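Local structure of eEF1A lysine and N-terminal methyltransferase (Homo sapiens, 5WCJ) at residues G54-F59 / M122-S127; L58-H63 / S67-V72; S77-A82 / F88-R93. The protein methylates elongation factor eEF1A at two sites, its C-terminal methyltransferase domain, the part in this structure, acting on the N-terminal glycine. One frame throughout, in Å; residues are numbered along the deposited sequence.

Overall arrangement
Interactions 1 and 2 use the same helix, 55-63, against two strands of one sheet: interaction 1 joins its start to the end of strand 118-123, interaction 2 its later turns to strand 67-73. Both are buried and rest on apolar contacts, but interaction 1 also packs a leucine against a carboxylate beside SAH, while interaction 2 adds a water bridge at its margin. Interaction 3 is only partly buried and lies toward the sheet edge, where the loop 88-93 folds back on helix 76-85; it alone has a direct hydrogen bond between its segments. Arg93 ties it to interaction 2, and Phe88 packs on Gly54 and Pro57 of interaction 1.

Interaction 1. Residues G54-F59 / M122-S127. With SAH (S-adenosyl-L-homocysteine), chain F.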
loop_
_atom_site.group_PDB
_atom_site.type_symbol
_atom_site.label_atom_id
_atom_site.label_comp_id
_atom_site.label_asym_id
_atom_site.label_seq_id
_atom_site.Cartn_x
_atom_site.Cartn_y
_atom_site.Cartn_z
ATOM N N GLY A 54 8.715 8.594 -3.910
ATOM C CA GLY A 54 7.348 8.903 -4.317
ATOM C C GLY A 54 6.820 8.063 -5.478
ATOM O O GLY A 54 5.644 8.179 -5.838
ATOM N N SER A 55 7.656 7.197 -6.027
ATOM C CA SER A 55 7.292 6.490 -7.252
ATOM C C SER A 55 6.080 5.560 -7.087
ATOM O O SER A 55 5.281 5.435 -8.017
ATOM C CB SER A 55 8.479 5.719 -7.822
ATOM O OG SER A 55 8.847 4.675 -6.959
ATOM N N LEU A 56 5.930 4.919 -5.922
ATOM C CA LEU A 56 4.806 3.985 -5.701
ATOM C C LEU A 56 3.457 4.714 -5.681
ATOM O O LEU A 56 2.582 4.401 -6.474
ATOM C CB LEU A 56 5.023 3.114 -4.443
ATOM C CG LEU A 56 3.850 2.236 -3.992
ATOM C CD1 LEU A 56 3.539 1.221 -5.071
ATOM C CD2 LEU A 56 4.149 1.525 -2.657
ATOM N N PRO A 57 3.278 5.706 -4.790
ATOM C CA PRO A 57 2.003 6.421 -4.836
ATOM C C PRO A 57 1.804 7.209 -6.153
ATOM O O PRO A 57 0.673 7.361 -6.622
ATOM C CB PRO A 57 2.085 7.370 -3.622
ATOM C CG PRO A 57 3.532 7.464 -3.274
ATOM C CD PRO A 57 4.137 6.175 -3.679
ATOM N N LEU A 58 2.888 7.700 -6.742
ATOM C CA LEU A 58 2.777 8.418 -8.039
ATOM C C LEU A 58 2.296 7.503 -9.156
ATOM O O LEU A 58 1.469 7.924 -10.009
ATOM C CB LEU A 58 4.085 9.063 -8.438
ATOM C CG LEU A 58 4.054 10.030 -9.623
ATOM C CD1 LEU A 58 3.044 11.140 -9.389
ATOM C CD2 LEU A 58 5.453 10.593 -9.822
ATOM N N PHE A 59 2.757 6.259 -9.132
ATOM C CA PHE A 59 2.310 5.279 -10.127
ATOM C C PHE A 59 0.811 5.025 -9.998
ATOM O O PHE A 59 0.087 5.025 -11.000
ATOM C CB PHE A 59 3.057 3.961 -10.017
ATOM C CG PHE A 59 2.659 2.952 -11.065
ATOM C CD1 PHE A 59 1.542 2.126 -10.886
ATOM C CD2 PHE A 59 3.402 2.829 -12.233
ATOM C CE1 PHE A 59 1.178 1.183 -11.859
ATOM C CE2 PHE A 59 3.047 1.888 -13.198
ATOM C CZ PHE A 59 1.936 1.071 -13.012
ATOM N N MET A 122 -0.831 -0.032 2.283
ATOM C CA MET A 122 0.511 -0.472 1.902
ATOM C C MET A 122 1.523 0.024 2.904
ATOM O O MET A 122 1.569 1.238 3.190
ATOM C CB MET A 122 0.873 0.034 0.500
ATOM C CG MET A 122 0.089 -0.598 -0.624
ATOM S SD MET A 122 0.676 0.038 -2.226
ATOM C CE MET A 122 -0.303 -0.954 -3.342
ATOM N N PHE A 123 2.372 -0.891 3.390
ATOM C CA PHE A 123 3.544 -0.519 4.199
ATOM C C PHE A 123 4.786 -0.705 3.366
ATOM O O PHE A 123 5.129 -1.842 3.010
ATOM C CB PHE A 123 3.652 -1.392 5.453
ATOM C CG PHE A 123 2.665 -1.068 6.557
ATOM C CD1 PHE A 123 1.678 -0.095 6.429
ATOM C CD2 PHE A 123 2.725 -1.788 7.755
ATOM C CE1 PHE A 123 0.800 0.168 7.447
ATOM C CE2 PHE A 123 1.838 -1.509 8.778
ATOM C CZ PHE A 123 0.865 -0.563 8.609
ATOM N N ASP A 124 5.453 0.415 3.069
ATOM C CA ASP A 124 6.726 0.455 2.358
ATOM C C ASP A 124 7.677 1.245 3.230
ATOM O O ASP A 124 8.251 2.254 2.811
ATOM C CB ASP A 124 6.513 1.133 0.985
ATOM C CG ASP A 124 7.663 0.948 0.013
ATOM O OD1 ASP A 124 8.452 0.003 0.178
ATOM O OD2 ASP A 124 7.757 1.783 -0.952
ATOM N N VAL A 125 7.783 0.820 4.481
ATOM C CA VAL A 125 8.478 1.599 5.497
ATOM C C VAL A 125 9.806 0.934 5.847
ATOM O O VAL A 125 9.863 -0.279 6.039
ATOM C CB VAL A 125 7.566 1.916 6.696
ATOM C CG1 VAL A 125 6.813 0.712 7.189
ATOM C CG2 VAL A 125 8.339 2.571 7.828
ATOM N N ASP A 126 10.874 1.725 5.862
ATOM C CA ASP A 126 12.213 1.216 6.165
ATOM C C ASP A 126 12.962 2.303 6.917
ATOM O O ASP A 126 13.144 3.387 6.377
ATOM C CB ASP A 126 12.941 0.839 4.876
ATOM C CG ASP A 126 14.264 0.100 5.124
ATOM O OD1 ASP A 126 14.679 -0.091 6.290
ATOM O OD2 ASP A 126 14.898 -0.282 4.122
ATOM N N SER A 127 13.351 2.035 8.163
ATOM C CA SER A 127 14.079 3.035 8.975
ATOM C C SER A 127 15.602 2.965 8.803
ATOM O O SER A 127 16.122 2.113 8.076
ATOM C CB SER A 127 13.728 2.872 10.439
ATOM O OG SER A 127 14.110 1.589 10.870
HETATM C CG SAH F . 10.730 3.219 0.543
HETATM S SD SAH F . 11.882 4.205 1.541
HETATM C "C5'" SAH F . 11.256 4.002 3.229
HETATM C "C4'" SAH F . 10.455 5.235 3.597
HETATM O "O4'" SAH F . 9.845 5.017 4.894
HETATM C "C3'" SAH F . 11.314 6.506 3.727
HETATM O "O3'" SAH F . 10.690 7.584 3.037
HETATM C "C2'" SAH F . 11.331 6.754 5.241
HETATM O "O2'" SAH F . 11.440 8.111 5.654
HETATM C "C1'" SAH F . 9.945 6.234 5.597
HETATM N N9 SAH F . 9.732 5.943 7.012
HETATM C C8 SAH F . 10.621 5.371 7.887
HETATM N N7 SAH F . 10.128 5.155 9.083
HETATM C C5 SAH F . 8.826 5.616 8.989
HETATM C C6 SAH F . 7.766 5.654 9.908
HETATM N N6 SAH F . 7.855 5.182 11.179
HETATM N N1 SAH F . 6.599 6.192 9.498
HETATM C C2 SAH F . 6.505 6.667 8.245
HETATM N N3 SAH F . 7.431 6.667 7.281
HETATM C C4 SAH F . 8.574 6.118 7.718
#
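Leu56, in the first turn of helix 55-63, sets its CD2 methyl against two side chains of segment 122-127, Met122 and Asp124. The setting is the Rossmann-like fold of the SAM-dependent methyltransferases, in which the cofactor lies across the C-terminal ends of the parallel strands. Strand 118-123 ends here, and the helix follows the glycine-rich turn after strand 44-49. Gly54 is its N-cap; with a positive phi of 93°, a side chain there would jam against the preceding carbonyl oxygen.

The tight part is small and buried. Leu56 holds CG anti to its own nitrogen (chi1 172°), which carries the branch toward the sheet, where CD2 lies 3.8 Å from Met122 SD. Methionine suits the spot because its extended, flexible chain can span from the strand to the helix. The same methyl is 4.0 Å from Asp124 OD2, an apolar cover on a carboxylate whose polar needs are met from other directions: OD2 bonds His23 NE2, and OD1 is shared by His22 NE2 and Asn163 ND2. With an alanine here in place of Asp124, those three groups would probably lose their common acceptor, and a gap would open between Leu56 and SAH.

Farther along, the chain leaves the helix behind and turns to the ligand. Val125 remains buried, but Asp126 is partly exposed and Ser127 lies in solvent, just before an unmodelled residue. On the other segment Ser55 also reaches partly into solvent. Asp124 thus stands between protein core and bound product, its OD2 3.6 Å from SAH CG. One step on, the CG2 methyl of Val125 presses on a face of the adenine, 3.3 Å from SAH C5.

Interaction 2. Residues L58-H63 / S67-V72; sequences LFVHDH and SCIDAV
Ile69 sends its CD1 methyl into the flank of helix 55-63, where it meets Val60 CG1 at 3.8 Å and lies 3.7 Å from the backbone nitrogen of His61. The carbonyl oxygen of Pro57, one turn back, also touches this methyl, so the tip of the isoleucine rests on backbone as much as on side chain. CG1 of Ile69 stands anti to the carbonyl carbon (chi1 -61°), and with chi2 extended the chain reaches out from the strand instead of folding back on it. Beta-branched Val60 is compact enough to bring the helix close, and its CG1 touches both strand residues, lying 3.9 Å from Ser67 OG.

Helix 55-63 is the connection of a beta-alpha-beta unit, running from strand 44-49 to its parallel neighbour 67-73. It therefore returns nearly antiparallel to the second strand, at 158°, with the short segment axes 8.2 Å apart. Leu46 of the first strand packs on both Val60 and Ile69, giving the helix a floor of two strands.

Ser67 lies at the start of the second strand, where the chain has just turned from the helix. A small residue suits this narrow place: its OG bonds Phe64 O and also packs 3.7 Å from His61 CA. At the margin a water joins the segments, lying in the plane of the His61 ring 3.0 Å from ND1 and donating to Ser67 O. Arg93 adds a second bridge, NH1 to Ser67 O and NH2 to His61 O. Away from the strand, His63 stacks on Phe59 and its ND1 gives a hydrogen bond of 3.1 Å to Phe59 O, which accepts His63 N from the opposite face of the carbonyl plane.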
loop_
_atom_site.group_PDB
_atom_site.type_symbol
_atom_site.label_atom_id
_atom_site.label_comp_id
_atom_site.label_asym_id
_atom_site.label_seq_id
_atom_site.Cartn_x
_atom_site.Cartn_y
_atom_site.Cartn_z
ATOM N N LEU A 58 2.888 7.700 -6.742
ATOM C CA LEU A 58 2.777 8.418 -8.039
ATOM C C LEU A 58 2.296 7.503 -9.156
ATOM O O LEU A 58 1.469 7.924 -10.009
ATOM C CB LEU A 58 4.085 9.063 -8.438
ATOM C CG LEU A 58 4.054 10.030 -9.623
ATOM C CD1 LEU A 58 3.044 11.140 -9.389
ATOM C CD2 LEU A 58 5.453 10.593 -9.822
ATOM N N PHE A 59 2.757 6.259 -9.132
ATOM C CA PHE A 59 2.310 5.279 -10.127
ATOM C C PHE A 59 0.811 5.025 -9.998
ATOM O O PHE A 59 0.087 5.025 -11.000
ATOM C CB PHE A 59 3.057 3.961 -10.017
ATOM C CG PHE A 59 2.659 2.952 -11.065
ATOM C CD1 PHE A 59 1.542 2.126 -10.886
ATOM C CD2 PHE A 59 3.402 2.829 -12.233
ATOM C CE1 PHE A 59 1.178 1.183 -11.859
ATOM C CE2 PHE A 59 3.047 1.888 -13.198
ATOM C CZ PHE A 59 1.936 1.071 -13.012
ATOM N N VAL A 60 0.337 4.829 -8.773
ATOM C CA VAL A 60 -1.079 4.523 -8.550
ATOM C C VAL A 60 -1.914 5.748 -8.951
ATOM O O VAL A 60 -2.920 5.616 -9.639
ATOM C CB VAL A 60 -1.338 4.095 -7.085
ATOM C CG1 VAL A 60 -2.818 3.951 -6.787
ATOM C CG2 VAL A 60 -0.592 2.780 -6.800
ATOM N N HIS A 61 -1.495 6.929 -8.517
ATOM C CA HIS A 61 -2.197 8.177 -8.851
ATOM C C HIS A 61 -2.333 8.324 -10.355
ATOM O O HIS A 61 -3.405 8.624 -10.850
ATOM C CB HIS A 61 -1.433 9.371 -8.294
ATOM C CG HIS A 61 -1.983 10.696 -8.710
ATOM N ND1 HIS A 61 -3.039 11.299 -8.060
ATOM C CD2 HIS A 61 -1.610 11.545 -9.699
ATOM C CE1 HIS A 61 -3.296 12.465 -8.633
ATOM N NE2 HIS A 61 -2.445 12.636 -9.632
ATOM N N ASP A 62 -1.243 8.093 -11.069
ATOM C CA ASP A 62 -1.197 8.276 -12.545
ATOM C C ASP A 62 -1.937 7.204 -13.333
ATOM O O ASP A 62 -2.474 7.494 -14.408
ATOM C CB ASP A 62 0.257 8.326 -13.042
ATOM C CG ASP A 62 0.975 9.634 -12.681
ATOM O OD1 ASP A 62 0.325 10.617 -12.265
ATOM O OD2 ASP A 62 2.208 9.672 -12.841
ATOM N N HIS A 63 -1.951 5.964 -12.842
ATOM C CA HIS A 63 -2.566 4.859 -13.581
ATOM C C HIS A 63 -4.004 4.548 -13.155
ATOM O O HIS A 63 -4.738 3.910 -13.909
ATOM C CB HIS A 63 -1.694 3.605 -13.495
ATOM C CG HIS A 63 -0.493 3.671 -14.375
ATOM N ND1 HIS A 63 0.653 4.357 -14.023
ATOM C CD2 HIS A 63 -0.284 3.196 -15.626
ATOM C CE1 HIS A 63 1.530 4.271 -15.009
ATOM N NE2 HIS A 63 0.988 3.568 -15.988
ATOM N N SER A 67 -8.296 6.776 -8.007
ATOM C CA SER A 67 -7.681 6.482 -6.706
ATOM C C SER A 67 -7.598 7.755 -5.865
ATOM O O SER A 67 -7.415 8.862 -6.388
ATOM C CB SER A 67 -6.293 5.847 -6.877
ATOM O OG SER A 67 -5.386 6.730 -7.521
ATOM N N CYS A 68 -7.730 7.566 -4.561
ATOM C CA CYS A 68 -7.580 8.620 -3.573
ATOM C C CYS A 68 -6.563 8.107 -2.572
ATOM O O CYS A 68 -6.817 7.132 -1.918
ATOM C CB CYS A 68 -8.894 8.889 -2.853
ATOM S SG CYS A 68 -8.770 10.320 -1.758
ATOM N N ILE A 69 -5.412 8.748 -2.524
ATOM C CA ILE A 69 -4.275 8.257 -1.741
ATOM C C ILE A 69 -3.979 9.187 -0.580
ATOM O O ILE A 69 -3.829 10.391 -0.765
ATOM C CB ILE A 69 -3.043 8.149 -2.631
ATOM C CG1 ILE A 69 -3.307 7.145 -3.775
ATOM C CG2 ILE A 69 -1.800 7.800 -1.812
ATOM C CD1 ILE A 69 -2.244 7.142 -4.863
ATOM N N ASP A 70 -3.828 8.602 0.609
ATOM C CA ASP A 70 -3.210 9.258 1.761
ATOM C C ASP A 70 -1.839 8.603 1.957
ATOM O O ASP A 70 -1.760 7.389 2.102
ATOM C CB ASP A 70 -4.066 9.049 2.991
ATOM C CG ASP A 70 -5.324 9.915 2.991
ATOM O OD1 ASP A 70 -5.184 11.151 2.899
ATOM O OD2 ASP A 70 -6.440 9.373 3.149
ATOM N N ALA A 71 -0.786 9.397 1.880
ATOM C CA ALA A 71 0.581 8.927 2.055
ATOM C C ALA A 71 1.110 9.494 3.366
ATOM O O ALA A 71 0.939 10.684 3.644
ATOM C CB ALA A 71 1.447 9.359 0.897
ATOM N N VAL A 72 1.706 8.643 4.185
ATOM C CA VAL A 72 2.266 9.073 5.461
ATOM C C VAL A 72 3.780 8.887 5.428
ATOM O O VAL A 72 4.267 7.833 5.073
ATOM C CB VAL A 72 1.630 8.292 6.619
ATOM C CG1 VAL A 72 2.168 8.787 7.951
ATOM C CG2 VAL A 72 0.122 8.409 6.543
HETATM O O HOH W 1 -4.422 9.463 -6.210
#

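Interaction 3. Residues S77-A82 / F88-R93. With SAH (S-adenosyl-L-homocysteine), chain F.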
loop_
_atom_site.group_PDB
_atom_site.type_symbol
_atom_site.label_atom_id
_atom_site.label_comp_id
_atom_site.label_asym_id
_atom_site.label_seq_id
_atom_site.Cartn_x
_atom_site.Cartn_y
_atom_site.Cartn_z
ATOM N N SER A 77 12.117 15.852 4.693
ATOM C CA SER A 77 13.139 15.947 3.645
ATOM C C SER A 77 12.865 15.014 2.482
ATOM O O SER A 77 13.238 15.318 1.348
ATOM C CB SER A 77 14.535 15.605 4.185
ATOM O OG SER A 77 14.975 16.618 5.057
ATOM N N MET A 78 12.244 13.869 2.759
ATOM C CA MET A 78 11.888 12.944 1.697
ATOM C C MET A 78 10.792 13.530 0.815
ATOM O O MET A 78 10.848 13.404 -0.406
ATOM C CB MET A 78 11.464 11.578 2.276
ATOM C CG MET A 78 12.599 10.855 3.008
ATOM S SD MET A 78 13.978 10.382 1.951
ATOM C CE MET A 78 13.214 9.138 0.943
ATOM N N LEU A 79 9.786 14.127 1.423
ATOM C CA LEU A 79 8.748 14.825 0.662
ATOM C C LEU A 79 9.338 16.004 -0.127
ATOM O O LEU A 79 8.948 16.219 -1.280
ATOM C CB LEU A 79 7.622 15.314 1.547
ATOM C CG LEU A 79 6.496 16.146 0.892
ATOM C CD1 LEU A 79 5.780 15.335 -0.176
ATOM C CD2 LEU A 79 5.497 16.666 1.904
ATOM N N GLU A 80 10.229 16.766 0.508
ATOM C CA GLU A 80 10.841 17.926 -0.170
ATOM C C GLU A 80 11.573 17.527 -1.465
ATOM O O GLU A 80 11.322 18.115 -2.528
ATOM C CB GLU A 80 11.797 18.671 0.773
ATOM C CG GLU A 80 11.933 20.159 0.492
ATOM N N VAL A 81 12.474 16.553 -1.375
ATOM C CA VAL A 81 13.255 16.128 -2.532
ATOM C C VAL A 81 12.364 15.531 -3.620
ATOM O O VAL A 81 12.578 15.781 -4.812
ATOM C CB VAL A 81 14.435 15.178 -2.156
ATOM C CG1 VAL A 81 13.949 13.821 -1.714
ATOM C CG2 VAL A 81 15.400 15.006 -3.321
ATOM N N ALA A 82 11.370 14.731 -3.223
ATOM C CA ALA A 82 10.480 14.127 -4.208
ATOM C C ALA A 82 9.643 15.187 -4.967
ATOM O O ALA A 82 9.401 15.054 -6.170
ATOM C CB ALA A 82 9.574 13.098 -3.562
ATOM N N PHE A 88 6.879 14.437 -7.926
ATOM C CA PHE A 88 5.809 14.185 -7.003
ATOM C C PHE A 88 5.010 15.466 -6.756
ATOM O O PHE A 88 5.574 16.556 -6.692
ATOM C CB PHE A 88 6.357 13.642 -5.682
ATOM C CG PHE A 88 5.278 13.135 -4.792
ATOM C CD1 PHE A 88 4.732 11.883 -5.015
ATOM C CD2 PHE A 88 4.733 13.951 -3.812
ATOM C CE1 PHE A 88 3.690 11.437 -4.231
ATOM C CE2 PHE A 88 3.685 13.500 -3.027
ATOM C CZ PHE A 88 3.167 12.244 -3.242
ATOM N N SER A 89 3.697 15.347 -6.632
ATOM C CA SER A 89 2.888 16.491 -6.211
ATOM C C SER A 89 1.648 16.023 -5.494
ATOM O O SER A 89 1.212 14.893 -5.666
ATOM C CB SER A 89 2.487 17.364 -7.416
ATOM O OG SER A 89 1.695 16.595 -8.291
ATOM N N GLN A 90 1.120 16.901 -4.663
ATOM C CA GLN A 90 -0.118 16.667 -3.959
ATOM C C GLN A 90 -1.233 17.293 -4.723
ATOM O O GLN A 90 -1.005 18.242 -5.490
ATOM C CB GLN A 90 -0.025 17.240 -2.561
ATOM C CG GLN A 90 1.028 16.490 -1.753
ATOM C CD GLN A 90 1.053 16.925 -0.316
ATOM O OE1 GLN A 90 0.086 16.713 0.395
ATOM N NE2 GLN A 90 2.158 17.538 0.111
ATOM N N SER A 91 -2.426 16.750 -4.513
ATOM C CA SER A 91 -3.656 17.192 -5.187
ATOM C C SER A 91 -4.844 16.782 -4.352
ATOM O O SER A 91 -4.670 16.187 -3.281
ATOM C CB SER A 91 -3.754 16.547 -6.583
ATOM O OG SER A 91 -3.962 15.140 -6.492
ATOM N N ASP A 92 -6.049 17.063 -4.845
ATOM C CA ASP A 92 -7.286 16.597 -4.197
ATOM C C ASP A 92 -7.343 15.074 -3.964
ATOM O O ASP A 92 -7.896 14.626 -2.974
ATOM C CB ASP A 92 -8.510 17.020 -5.024
ATOM N N ARG A 93 -6.736 14.309 -4.865
ATOM C CA ARG A 93 -6.653 12.845 -4.777
ATOM C C ARG A 93 -5.360 12.277 -4.165
ATOM O O ARG A 93 -5.228 11.064 -4.104
ATOM C CB ARG A 93 -6.718 12.242 -6.189
ATOM C CG ARG A 93 -7.971 12.539 -6.973
ATOM C CD ARG A 93 -8.085 11.622 -8.184
ATOM N NE ARG A 93 -7.013 11.764 -9.187
ATOM C CZ ARG A 93 -6.129 10.825 -9.555
ATOM N NH1 ARG A 93 -6.084 9.606 -8.994
ATOM N NH2 ARG A 93 -5.261 11.106 -10.519
HETATM C CG SAH F . 10.730 3.219 0.543
HETATM S SD SAH F . 11.882 4.205 1.541
HETATM C "C5'" SAH F . 11.256 4.002 3.229
HETATM C "C4'" SAH F . 10.455 5.235 3.597
HETATM O "O4'" SAH F . 9.845 5.017 4.894
HETATM C "C3'" SAH F . 11.314 6.506 3.727
HETATM O "O3'" SAH F . 10.690 7.584 3.037
HETATM C "C2'" SAH F . 11.331 6.754 5.241
HETATM O "O2'" SAH F . 11.440 8.111 5.654
HETATM C "C1'" SAH F . 9.945 6.234 5.597
HETATM N N9 SAH F . 9.732 5.943 7.012
HETATM C C8 SAH F . 10.621 5.371 7.887
HETATM N N7 SAH F . 10.128 5.155 9.083
HETATM C C5 SAH F . 8.826 5.616 8.989
HETATM C C6 SAH F . 7.766 5.654 9.908
HETATM N N6 SAH F . 7.855 5.182 11.179
HETATM N N1 SAH F . 6.599 6.192 9.498
HETATM C C2 SAH F . 6.505 6.667 8.245
HETATM N N3 SAH F . 7.431 6.667 7.281
HETATM C C4 SAH F . 8.574 6.118 7.718
#
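Two anti side chains meet here: Leu79, with CG opposite the backbone nitrogen (chi1 176°), reaches out from its helix, and Phe88 does the same from the loop (chi1 -170°). They cross at about a right angle, bringing Leu79 CD1 to 4.0 Å from Phe88 CE2. The other methyl, Leu79 CD2, lies 3.9 Å from Gln90 NE2, while the OE1 of that amide takes the backbone N-H of Val96. A branched leucine can thus serve both partners, and the large apolar Phe88 ring fills in between helix and strand 94-98. Ala82, short enough to let the loop come close, puts its CB 3.9 Å from Phe88 CB. Next to it Phe88 N donates to Ala82 O over 3.1 Å and so fastens the returning chain to the helix. On another side of the helix Met78, bent along its chain, curls against the ribose of SAH, with CE 3.6 Å from O3'. Helix 76-85 thus touches SAH as well as the loop that leads into strand 94-98, an outer strand of the sheet. Val96 of that strand underlies both Leu79 and Phe88, and Pro57 of helix 55-63 packs on the Phe88 ring.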